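Local coordinates for protein GCN5-related N-acetyltransferase (Brucella melitensis biovar Abortus, PDB 4J3G) that probably transfers an acetyl group from acetyl-coenzyme A to an amino group, perhaps the N-terminal alanine of a ribosomal protein, at residues G73-V78 with A89-F94. Residues are numbered along the deposited sequence; the frame is centred on the assembly and turned at random.
Sequences GFPVLV and ASYGPF
Leu77 and Ala89 form an antiparallel hydrogen-bonded pair: Leu77 N donates to Ala89 O at 2.9 Å, nearly straight at 165°, and Ala89 N returns a bond to Leu77 O at 2.8 Å. Towards Gly92 the two chains part, and a side chain takes over the bonding. With OG anti to its own N (chi1 -166°), Ser90 reaches across and donates from OG to Pro75 O over a short 2.6 Å, tilted somewhat out of the carbonyl plane. Arg69 NE, from helix 59-72, also bonds this hydroxyl, so the buried oxygen has two partners, and Val76 CG2 lies alongside it.

Beyond the serine the contact is apolar. Pro75 CD lies over one face of the Tyr91 ring, 3.9 Å from its centroid, in a CH-pi contact, while Pro75 CG touches Tyr91 CE2. Phe74 comes at the Tyr91 ring obliquely, planes 63° apart, CD1 3.6 Å from Tyr91 CE1. One face of the Phe74 ring is covered by Gly92 CA, 4.2 Å above its centre, and Phe74 CE2 touches Pro93 CD at 3.7 Å.

Helix 59-72 packs against Val76, while helix 119-133 packs against Leu77, Ala89 and Tyr91. The segment 73-78 leads from the Schellman motif at Gly73 into the antiparallel hairpin of strands 76-81 and 84-93, part of the central mixed sheet of the GNAT acetyltransferase fold.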
# COMPACT_ATOMS: atom_id res chain seq x y z
N GLY A 73 -1.02 5.48 18.27
CA GLY A 73 -2.11 4.70 18.78
C GLY A 73 -2.19 3.27 18.29
O GLY A 73 -3.25 2.62 18.35
N PHE A 74 -1.07 2.75 17.81
CA PHE A 74 -1.03 1.42 17.25
C PHE A 74 -0.32 0.47 18.21
O PHE A 74 0.80 0.75 18.64
CB PHE A 74 -0.32 1.46 15.90
CG PHE A 74 -1.00 2.34 14.87
CD1 PHE A 74 -2.37 2.23 14.65
CD2 PHE A 74 -0.29 3.28 14.18
CE1 PHE A 74 -3.02 3.05 13.70
CE2 PHE A 74 -0.89 4.09 13.22
CZ PHE A 74 -2.25 3.97 12.97
N PRO A 75 -0.98 -0.64 18.56
CA PRO A 75 -0.43 -1.62 19.51
C PRO A 75 0.80 -2.34 19.00
O PRO A 75 0.93 -2.58 17.78
CB PRO A 75 -1.53 -2.66 19.63
CG PRO A 75 -2.38 -2.48 18.45
CD PRO A 75 -2.29 -1.06 18.05
N VAL A 76 1.73 -2.58 19.90
CA VAL A 76 2.78 -3.57 19.68
C VAL A 76 2.72 -4.62 20.80
O VAL A 76 2.93 -4.31 21.95
CB VAL A 76 4.19 -2.96 19.63
CG1 VAL A 76 5.17 -4.06 19.29
CG2 VAL A 76 4.30 -1.82 18.62
N LEU A 77 2.45 -5.87 20.42
CA LEU A 77 2.35 -6.97 21.34
C LEU A 77 3.61 -7.83 21.29
O LEU A 77 4.20 -8.08 20.19
CB LEU A 77 1.15 -7.85 21.02
CG LEU A 77 -0.17 -7.08 20.97
CD1 LEU A 77 -1.30 -8.05 20.67
CD2 LEU A 77 -0.41 -6.32 22.27
N VAL A 78 4.01 -8.36 22.45
CA VAL A 78 5.06 -9.37 22.48
C VAL A 78 4.56 -10.67 23.11
O VAL A 78 3.65 -10.66 23.95
CB VAL A 78 6.32 -8.89 23.23
CG1 VAL A 78 6.93 -7.69 22.53
CG2 VAL A 78 6.01 -8.53 24.67
N ALA A 89 4.03 -8.73 17.45
CA ALA A 89 3.04 -8.39 16.40
C ALA A 89 2.62 -6.95 16.50
O ALA A 89 2.55 -6.36 17.60
CB ALA A 89 1.79 -9.28 16.49
N SER A 90 2.30 -6.38 15.35
CA SER A 90 1.79 -5.04 15.35
C SER A 90 0.93 -4.80 14.12
O SER A 90 0.79 -5.65 13.25
CB SER A 90 2.96 -4.04 15.41
OG SER A 90 2.47 -2.74 15.73
N TYR A 91 0.30 -3.63 14.10
CA TYR A 91 -0.35 -3.15 12.88
C TYR A 91 -0.17 -1.67 12.76
O TYR A 91 0.11 -0.97 13.75
CB TYR A 91 -1.80 -3.54 12.79
CG TYR A 91 -2.72 -2.93 13.77
CD1 TYR A 91 -3.13 -1.58 13.65
CD2 TYR A 91 -3.30 -3.69 14.77
CE1 TYR A 91 -4.00 -1.03 14.57
CE2 TYR A 91 -4.19 -3.14 15.66
CZ TYR A 91 -4.54 -1.82 15.56
OH TYR A 91 -5.42 -1.28 16.50
N GLY A 92 -0.23 -1.21 11.50
CA GLY A 92 -0.09 0.21 11.19
C GLY A 92 -0.90 0.56 9.95
O GLY A 92 -1.71 -0.23 9.48
N PRO A 93 -0.69 1.74 9.42
CA PRO A 93 -1.54 2.17 8.35
C PRO A 93 -1.39 1.30 7.10
O PRO A 93 -0.29 0.87 6.77
CB PRO A 93 -1.01 3.59 8.05
CG PRO A 93 -0.34 4.02 9.30
CD PRO A 93 0.24 2.79 9.89
N PHE A 94 -2.52 0.97 6.48
CA PHE A 94 -2.49 0.18 5.23
C PHE A 94 -2.03 1.06 4.07
O PHE A 94 -1.09 0.71 3.33
CB PHE A 94 -3.88 -0.40 4.94
CG PHE A 94 -3.99 -1.03 3.58
CD1 PHE A 94 -3.10 -2.01 3.18
CD2 PHE A 94 -4.94 -0.59 2.70
CE1 PHE A 94 -3.20 -2.58 1.94
CE2 PHE A 94 -5.04 -1.15 1.44
CZ PHE A 94 -4.16 -2.13 1.05